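Local coordinates for pyridoxamine 5'-phosphate oxidase-related, FMN-binding protein (Paracoccus denitrificans, PDB 6VNA) that is probably a noncanonical heme oxygenase that degrades c-type heme, built on the FMN-binding split-barrel fold of the pyridoxamine 5'-phosphate oxidase family, at residues A24-L29 / D116-V121; E81-K84 / T89-R92; A110-R115 / F128-I133. One frame throughout, in Å; residues are numbered along the deposited sequence.

Overall arrangement
From the N terminus, residues 24-29 span the exit from helix 11-23 and the start of strand 26-32; contact 1 joins them to 116-121, in the loop after helix 108-115, and so closes a long loop. Nested inside it, contact 2 joins 81-84 to 89-92 within the connection between strands 73-79 and 92-101. Contact 3 closes the short connection from helix 108-115 to strand 128-135, packing helix on sheet; it crosses contact 1, their centres about 8 Å apart. Hydrogen bonds link the contacts: Arg25 N to Glu81 OE2 joins 1 and 2, Arg25 NE to Arg115 O joins 1 and 3. Contacts 1 and 2 reach the second subunit.

Contact 1 (A24-L29 / D116-V121)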
loop_
_atom_site.group_PDB
_atom_site.type_symbol
_atom_site.label_atom_id
_atom_site.label_comp_id
_atom_site.label_asym_id
_atom_site.label_seq_id
_atom_site.Cartn_x
_atom_site.Cartn_y
_atom_site.Cartn_z
ATOM N N ALA A 24 7.569 12.193 -1.310
ATOM C CA ALA A 24 7.334 10.781 -1.714
ATOM C C ALA A 24 8.227 10.370 -2.891
ATOM O O ALA A 24 8.206 11.038 -3.917
ATOM C CB ALA A 24 5.875 10.594 -2.059
ATOM N N ARG A 25 8.977 9.281 -2.744
ATOM C CA ARG A 25 9.722 8.615 -3.851
ATOM C C ARG A 25 9.163 7.193 -4.091
ATOM O O ARG A 25 9.314 6.685 -5.192
ATOM C CB ARG A 25 11.223 8.642 -3.520
ATOM C CG ARG A 25 11.807 10.043 -3.379
ATOM C CD ARG A 25 11.668 10.862 -4.660
ATOM N NE ARG A 25 12.207 12.220 -4.619
ATOM C CZ ARG A 25 11.553 13.299 -4.205
ATOM N NH1 ARG A 25 10.315 13.207 -3.747
ATOM N NH2 ARG A 25 12.152 14.479 -4.233
ATOM N N HIS A 26 8.526 6.574 -3.098
ATOM C CA HIS A 26 7.953 5.209 -3.171
ATOM C C HIS A 26 6.615 5.200 -2.460
ATOM O O HIS A 26 6.361 6.152 -1.712
ATOM C CB HIS A 26 8.895 4.170 -2.553
ATOM C CG HIS A 26 10.254 4.215 -3.149
ATOM N ND1 HIS A 26 10.513 3.713 -4.406
ATOM C CD2 HIS A 26 11.422 4.721 -2.682
ATOM C CE1 HIS A 26 11.787 3.908 -4.698
ATOM N NE2 HIS A 26 12.370 4.519 -3.651
ATOM N N ALA A 27 5.821 4.142 -2.674
ATOM C CA ALA A 27 4.537 3.949 -1.981
ATOM C C ALA A 27 4.136 2.474 -1.964
ATOM O O ALA A 27 4.726 1.663 -2.730
ATOM C CB ALA A 27 3.475 4.769 -2.664
ATOM N N SER A 28 3.136 2.161 -1.143
ATOM C CA SER A 28 2.354 0.913 -1.252
ATOM C C SER A 28 1.162 1.189 -2.173
ATOM O O SER A 28 0.378 2.096 -1.852
ATOM C CB SER A 28 1.905 0.427 0.095
ATOM O OG SER A 28 3.006 0.186 0.929
ATOM N N LEU A 29 1.036 0.461 -3.276
ATOM C CA LEU A 29 -0.122 0.622 -4.207
ATOM C C LEU A 29 -1.094 -0.538 -3.976
ATOM O O LEU A 29 -0.647 -1.716 -3.918
ATOM C CB LEU A 29 0.383 0.659 -5.645
ATOM C CG LEU A 29 -0.683 0.520 -6.732
ATOM C CD1 LEU A 29 -1.498 1.803 -6.892
ATOM C CD2 LEU A 29 -0.025 0.139 -8.044
ATOM N N ASP A 116 14.747 11.112 -8.247
ATOM C CA ASP A 116 15.118 9.700 -7.962
ATOM C C ASP A 116 16.149 9.255 -8.996
ATOM O O ASP A 116 15.776 8.745 -10.056
ATOM C CB ASP A 116 13.869 8.815 -7.945
ATOM C CG ASP A 116 14.082 7.435 -7.351
ATOM O OD1 ASP A 116 15.202 7.167 -6.870
ATOM O OD2 ASP A 116 13.113 6.640 -7.367
ATOM N N PRO A 117 17.465 9.475 -8.737
ATOM C CA PRO A 117 18.525 9.069 -9.665
ATOM C C PRO A 117 18.556 7.553 -9.943
ATOM O O PRO A 117 18.562 7.169 -11.106
ATOM C CB PRO A 117 19.817 9.512 -8.955
ATOM C CG PRO A 117 19.380 10.571 -7.967
ATOM C CD PRO A 117 17.992 10.158 -7.545
ATOM N N LYS A 118 18.560 6.742 -8.875
ATOM C CA LYS A 118 18.444 5.255 -8.897
ATOM C C LYS A 118 17.472 4.795 -9.998
ATOM O O LYS A 118 17.729 3.726 -10.592
ATOM C CB LYS A 118 17.980 4.752 -7.522
ATOM C CG LYS A 118 17.651 3.263 -7.426
ATOM C CD LYS A 118 16.206 2.882 -7.756
ATOM C CE LYS A 118 15.198 3.265 -6.688
ATOM N NZ LYS A 118 13.860 3.520 -7.269
ATOM N N ALA A 119 16.400 5.560 -10.250
ATOM C CA ALA A 119 15.297 5.222 -11.184
ATOM C C ALA A 119 15.707 5.441 -12.651
ATOM O O ALA A 119 14.795 5.658 -13.477
ATOM C CB ALA A 119 14.068 6.031 -10.835
ATOM N N LYS A 120 17.004 5.368 -12.982
ATOM C CA LYS A 120 17.475 5.249 -14.389
ATOM C C LYS A 120 17.313 3.792 -14.843
ATOM O O LYS A 120 16.828 3.571 -15.978
ATOM C CB LYS A 120 18.931 5.696 -14.557
ATOM C CG LYS A 120 19.354 6.013 -15.992
ATOM C CD LYS A 120 18.596 5.236 -17.074
ATOM C CE LYS A 120 19.126 5.394 -18.483
ATOM N NZ LYS A 120 19.921 4.213 -18.898
ATOM N N VAL A 121 17.690 2.833 -13.992
ATOM C CA VAL A 121 17.497 1.370 -14.242
ATOM C C VAL A 121 16.135 1.159 -14.935
ATOM O O VAL A 121 16.120 0.539 -16.012
ATOM C CB VAL A 121 17.667 0.533 -12.950
ATOM C CG1 VAL A 121 16.580 0.799 -11.919
ATOM C CG2 VAL A 121 17.763 -0.959 -13.240
#
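The imidazole ring of His26 presents its edge to Lys118, whose NZ lies in the ring plane 3.3 Å from His26 CE1. The Asp116 carboxylate approaches the same ring atom obliquely, its OD2 4.0 Å from His26 CE1. At another ring carbon, Glu81 OE1 packs 3.1 Å from His26 CD2, without a hydrogen bond. No hydrogen bond joins the two segments either; the contact is one of packing. Within 116-121, Lys118 NZ and Asp116 OD2 form a salt bridge of 3.2 Å, in which NZ meets the oxygen on its syn side, 22° out of the carboxylate plane. The lysine chain bends twice, at chi2 (-89°) and chi3 (-73°), and these bends bring NZ beside Asp116 and up to the edge of the ring, which comes from the opposite direction.

Arg25 adds apolar packing, its CD 4.5 Å from Asp116 CB, while its NE is hydrogen-bonded to Arg115 O at the end of helix 108-115. Glu81 OE2 accepts a hydrogen bond from Arg25 N and a weak one from His26 N. On the second subunit, Ala87 packs on His26 and Met88 on Lys118. The arrangement joins the start of a barrel strand to the loop after a helix, beside the dimer interface, in a fold consistent with the split barrel of FMN-binding pyridoxamine 5'-phosphate oxidase relatives.

Contact 2 (E81-K84 / T89-R92)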
loop_
_atom_site.group_PDB
_atom_site.type_symbol
_atom_site.label_atom_id
_atom_site.label_comp_id
_atom_site.label_asym_id
_atom_site.label_seq_id
_atom_site.Cartn_x
_atom_site.Cartn_y
_atom_site.Cartn_z
ATOM N N GLU A 81 9.641 8.417 4.441
ATOM C CA GLU A 81 10.665 7.362 4.213
ATOM C C GLU A 81 11.806 7.557 5.233
ATOM O O GLU A 81 12.351 6.539 5.713
ATOM C CB GLU A 81 11.079 7.344 2.731
ATOM C CG GLU A 81 10.005 6.733 1.798
ATOM C CD GLU A 81 9.959 7.212 0.335
ATOM O OE1 GLU A 81 10.850 6.809 -0.468
ATOM O OE2 GLU A 81 9.015 7.977 -0.027
ATOM N N ALA A 82 12.085 8.806 5.629
ATOM C CA ALA A 82 13.210 9.189 6.516
ATOM C C ALA A 82 12.841 9.037 8.004
ATOM O O ALA A 82 13.746 9.075 8.835
ATOM C CB ALA A 82 13.666 10.589 6.172
ATOM N N ALA A 83 11.571 8.866 8.361
ATOM C CA ALA A 83 11.152 8.759 9.782
ATOM C C ALA A 83 12.016 7.713 10.490
ATOM O O ALA A 83 12.389 6.732 9.842
ATOM C CB ALA A 83 9.695 8.415 9.907
ATOM N N LYS A 84 12.328 7.935 11.773
ATOM C CA LYS A 84 13.104 6.986 12.618
ATOM C C LYS A 84 12.198 6.502 13.760
ATOM O O LYS A 84 11.129 7.088 13.963
ATOM C CB LYS A 84 14.415 7.659 13.051
ATOM C CG LYS A 84 15.434 7.878 11.926
ATOM C CD LYS A 84 16.042 6.569 11.384
ATOM C CE LYS A 84 17.125 6.707 10.324
ATOM N NZ LYS A 84 18.271 7.537 10.777
ATOM N N THR A 89 4.328 5.333 14.602
ATOM C CA THR A 89 4.372 6.784 14.951
ATOM C C THR A 89 4.792 7.618 13.732
ATOM O O THR A 89 4.844 8.826 13.860
ATOM C CB THR A 89 5.317 7.072 16.126
ATOM O OG1 THR A 89 6.653 6.921 15.653
ATOM C CG2 THR A 89 5.079 6.166 17.314
ATOM N N HIS A 90 5.120 7.006 12.599
ATOM C CA HIS A 90 5.457 7.737 11.351
ATOM C C HIS A 90 4.177 8.338 10.783
ATOM O O HIS A 90 3.111 7.691 10.922
ATOM C CB HIS A 90 6.079 6.813 10.311
ATOM C CG HIS A 90 7.356 6.161 10.727
ATOM N ND1 HIS A 90 8.076 5.341 9.868
ATOM C CD2 HIS A 90 8.064 6.228 11.872
ATOM C CE1 HIS A 90 9.155 4.909 10.480
ATOM N NE2 HIS A 90 9.175 5.444 11.708
ATOM N N ALA A 91 4.275 9.527 10.188
ATOM C CA ALA A 91 3.154 10.192 9.493
ATOM C C ALA A 91 2.903 9.422 8.194
ATOM O O ALA A 91 3.900 8.983 7.536
ATOM C CB ALA A 91 3.463 11.649 9.238
ATOM N N ARG A 92 1.641 9.275 7.808
ATOM C CA ARG A 92 1.282 8.481 6.609
ATOM C C ARG A 92 -0.092 8.865 6.083
ATOM O O ARG A 92 -1.036 9.121 6.875
ATOM C CB ARG A 92 1.285 6.996 6.949
ATOM C CG ARG A 92 0.344 6.663 8.090
ATOM C CD ARG A 92 1.038 5.649 8.960
ATOM N NE ARG A 92 0.145 5.009 9.908
ATOM C CZ ARG A 92 0.280 5.014 11.219
ATOM N NH1 ARG A 92 1.265 5.676 11.817
ATOM N NH2 ARG A 92 -0.612 4.360 11.933
#
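With CG turned anti to its carbonyl carbon (chi1 -61°), His90 brings one face of its imidazole against the methyl group of Ala83. Ala83 CB stands 3.3 Å from the centroid of the His90 ring and only 7° off the ring normal, a CH-pi contact centred on the face. The ring atoms are almost evenly spaced about the methyl carbon: Ala83 CB is 3.4 Å from His90 CG and 3.6 Å from His90 CE1.

The polar end of the histidine turns to the intervening loop. The main partner of His90 NE2 is Gly85 O, to which it is hydrogen-bonded; Lys84 O adds a weak, bent bond, 3.4 Å from His90 NE2 with an N-H...O angle of 129°. Next along the chain, Arg92 NH1 donates to His90 O at 2.9 Å and also to Met88 O, which ties the guanidinium to the backbone of the limb just before it.

Arg43 of the second subunit packs against both His90 and Arg92. The contact pinches together the two limbs of the surface loop that leads from strand 73-79 into strand 92-101, two antiparallel neighbours in the sheet.

Contact 3 (A110-R115 / F128-I133); sequences ARWLER and FRFWRI
Trp112 and Phe130 meet as an offset edge-to-face pair, the phenyl ring turning its edge to the face of the indole. The planes stand at 69° to each other, and the centroids of the Trp112 six-membered ring and the Phe130 ring are 5.4 Å apart. One corner of the phenylalanine does the touching: Phe130 CE1 is 3.5 Å from Trp112 CE3. The same carbon lies 3.9 Å from Trp112 CD2 and 4.0 Å from Trp112 CZ3, so it rests on the benzo half of the indole, 3.4 Å above the plane but displaced toward its rim. Trp112 CD2 in turn lies in the plane of the Phe130 ring.

The two side chains slide past each other in opposite directions. Trp112 has its CG anti to the backbone N (chi1 -168°), which carries the indole out from the helix toward the sheet. Phe130 does not start out aimed at the helix; its CG lies beside the backbone N (chi1 -71°), and the far end of the ring is what comes near. The backbones are well separated, with Trp112 CA and Phe130 CA 10.5 Å apart, and the two aromatic rings span the gap.

The buried indole also packs on Ala45 of strand 39-48, on Leu55 and Leu57 of strand 54-59, and on Ala119 in the loop that follows the helix. Phe130 packs on Ala102. Helix 108-115 is thus laid against the antiparallel sheet through Trp112, and its backbone is tied there as well by a hydrogen bond from Gln47 NE2 to Trp112 O. This is helix-on-sheet packing in a barrel consistent with the FMN-binding split-barrel fold.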
loop_
_atom_site.group_PDB
_atom_site.type_symbol
_atom_site.label_atom_id
_atom_site.label_comp_id
_atom_site.label_asym_id
_atom_site.label_seq_id
_atom_site.Cartn_x
_atom_site.Cartn_y
_atom_site.Cartn_z
ATOM N N ALA A 110 12.661 13.198 -16.474
ATOM C CA ALA A 110 13.726 14.196 -16.178
ATOM C C ALA A 110 13.497 14.793 -14.789
ATOM O O ALA A 110 14.412 14.707 -13.958
ATOM C CB ALA A 110 13.767 15.294 -17.225
ATOM N N ARG A 111 12.328 15.401 -14.562
ATOM C CA ARG A 111 11.826 15.701 -13.198
ATOM C C ARG A 111 12.077 14.449 -12.343
ATOM O O ARG A 111 12.699 14.544 -11.259
ATOM C CB ARG A 111 10.339 16.064 -13.257
ATOM C CG ARG A 111 9.769 16.659 -11.978
ATOM C CD ARG A 111 8.262 16.862 -12.074
ATOM N NE ARG A 111 7.673 17.617 -10.966
ATOM C CZ ARG A 111 7.436 17.154 -9.736
ATOM N NH1 ARG A 111 7.744 15.910 -9.416
ATOM N NH2 ARG A 111 6.890 17.940 -8.821
ATOM N N TRP A 112 11.653 13.300 -12.860
ATOM C CA TRP A 112 11.629 12.019 -12.125
ATOM C C TRP A 112 13.056 11.647 -11.712
ATOM O O TRP A 112 13.246 11.225 -10.543
ATOM C CB TRP A 112 10.937 10.925 -12.957
ATOM C CG TRP A 112 10.654 9.709 -12.134
ATOM C CD1 TRP A 112 11.566 8.782 -11.724
ATOM C CD2 TRP A 112 9.399 9.329 -11.537
ATOM N NE1 TRP A 112 10.961 7.838 -10.937
ATOM C CE2 TRP A 112 9.628 8.139 -10.816
ATOM C CE3 TRP A 112 8.103 9.857 -11.556
ATOM C CZ2 TRP A 112 8.614 7.477 -10.119
ATOM C CZ3 TRP A 112 7.100 9.199 -10.879
ATOM C CH2 TRP A 112 7.359 8.033 -10.155
ATOM N N LEU A 113 14.030 11.805 -12.611
ATOM C CA LEU A 113 15.437 11.398 -12.331
ATOM C C LEU A 113 16.088 12.395 -11.358
ATOM O O LEU A 113 16.762 11.943 -10.400
ATOM C CB LEU A 113 16.224 11.273 -13.638
ATOM C CG LEU A 113 17.409 10.306 -13.575
ATOM C CD1 LEU A 113 16.933 8.879 -13.331
ATOM C CD2 LEU A 113 18.245 10.379 -14.846
ATOM N N GLU A 114 15.870 13.700 -11.551
ATOM C CA GLU A 114 16.374 14.732 -10.613
ATOM C C GLU A 114 15.961 14.317 -9.198
ATOM O O GLU A 114 16.799 14.451 -8.276
ATOM C CB GLU A 114 15.875 16.123 -11.008
ATOM C CG GLU A 114 16.524 16.642 -12.285
ATOM C CD GLU A 114 16.054 18.022 -12.717
ATOM O OE1 GLU A 114 16.107 18.954 -11.872
ATOM O OE2 GLU A 114 15.621 18.161 -13.889
ATOM N N ARG A 115 14.752 13.759 -9.044
ATOM C CA ARG A 115 14.151 13.445 -7.717
ATOM C C ARG A 115 14.493 12.007 -7.296
ATOM O O ARG A 115 14.557 11.743 -6.081
ATOM C CB ARG A 115 12.654 13.757 -7.767
ATOM C CG ARG A 115 12.361 15.237 -7.971
ATOM C CD ARG A 115 10.949 15.537 -8.426
ATOM N NE ARG A 115 9.961 15.201 -7.406
ATOM C CZ ARG A 115 9.511 16.018 -6.463
ATOM N NH1 ARG A 115 9.963 17.255 -6.370
ATOM N NH2 ARG A 115 8.607 15.584 -5.601
ATOM N N PHE A 128 8.245 0.161 -19.274
ATOM C CA PHE A 128 7.830 0.906 -18.056
ATOM C C PHE A 128 6.985 2.117 -18.435
ATOM O O PHE A 128 7.294 2.779 -19.432
ATOM C CB PHE A 128 9.049 1.290 -17.218
ATOM C CG PHE A 128 9.448 0.229 -16.223
ATOM C CD1 PHE A 128 10.305 -0.791 -16.593
ATOM C CD2 PHE A 128 8.930 0.236 -14.934
ATOM C CE1 PHE A 128 10.652 -1.777 -15.683
ATOM C CE2 PHE A 128 9.279 -0.749 -14.026
ATOM C CZ PHE A 128 10.128 -1.761 -14.409
ATOM N N ARG A 129 5.952 2.394 -17.634
ATOM C CA ARG A 129 4.881 3.350 -17.986
ATOM C C ARG A 129 4.466 4.205 -16.791
ATOM O O ARG A 129 4.316 3.663 -15.669
ATOM C CB ARG A 129 3.621 2.601 -18.411
ATOM C CG ARG A 129 3.666 1.990 -19.800
ATOM C CD ARG A 129 2.292 1.394 -20.045
ATOM N NE ARG A 129 1.283 2.372 -20.439
ATOM C CZ ARG A 129 -0.005 2.099 -20.639
ATOM N NH1 ARG A 129 -0.482 0.871 -20.479
ATOM N NH2 ARG A 129 -0.819 3.071 -21.006
ATOM N N PHE A 130 4.138 5.462 -17.079
ATOM C CA PHE A 130 3.614 6.434 -16.096
ATOM C C PHE A 130 2.096 6.305 -16.027
ATOM O O PHE A 130 1.464 6.261 -17.096
ATOM C CB PHE A 130 4.034 7.860 -16.458
ATOM C CG PHE A 130 5.498 8.135 -16.253
ATOM C CD1 PHE A 130 5.996 8.412 -14.987
ATOM C CD2 PHE A 130 6.379 8.097 -17.319
ATOM C CE1 PHE A 130 7.344 8.675 -14.799
ATOM C CE2 PHE A 130 7.728 8.357 -17.128
ATOM C CZ PHE A 130 8.207 8.644 -15.867
ATOM N N TRP A 131 1.570 6.276 -14.798
ATOM C CA TRP A 131 0.133 6.371 -14.424
ATOM C C TRP A 131 -0.085 7.536 -13.447
ATOM O O TRP A 131 0.583 7.536 -12.391
ATOM C CB TRP A 131 -0.310 5.080 -13.737
ATOM C CG TRP A 131 -0.278 3.854 -14.588
ATOM C CD1 TRP A 131 0.796 3.089 -14.941
ATOM C CD2 TRP A 131 -1.432 3.201 -15.129
ATOM N NE1 TRP A 131 0.387 2.019 -15.699
ATOM C CE2 TRP A 131 -0.973 2.064 -15.831
ATOM C CE3 TRP A 131 -2.801 3.490 -15.097
ATOM C CZ2 TRP A 131 -1.844 1.206 -16.493
ATOM C CZ3 TRP A 131 -3.662 2.644 -15.761
ATOM C CH2 TRP A 131 -3.187 1.518 -16.439
ATOM N N ARG A 132 -1.019 8.443 -13.744
ATOM C CA ARG A 132 -1.533 9.435 -12.771
ATOM C C ARG A 132 -2.580 8.738 -11.910
ATOM O O ARG A 132 -3.450 8.074 -12.475
ATOM C CB ARG A 132 -2.163 10.640 -13.473
ATOM C CG ARG A 132 -1.154 11.537 -14.172
ATOM C CD ARG A 132 -1.832 12.530 -15.098
ATOM N NE ARG A 132 -2.844 13.328 -14.423
ATOM C CZ ARG A 132 -2.625 14.483 -13.802
ATOM N NH1 ARG A 132 -1.407 14.996 -13.732
ATOM N NH2 ARG A 132 -3.632 15.116 -13.230
ATOM N N ILE A 133 -2.500 8.875 -10.592
ATOM C CA ILE A 133 -3.535 8.323 -9.677
ATOM C C ILE A 133 -4.287 9.518 -9.116
ATOM O O ILE A 133 -3.774 10.151 -8.175
ATOM C CB ILE A 133 -2.915 7.394 -8.616
ATOM C CG1 ILE A 133 -2.213 6.222 -9.302
ATOM C CG2 ILE A 133 -3.972 6.895 -7.645
ATOM C CD1 ILE A 133 -1.236 5.511 -8.446
#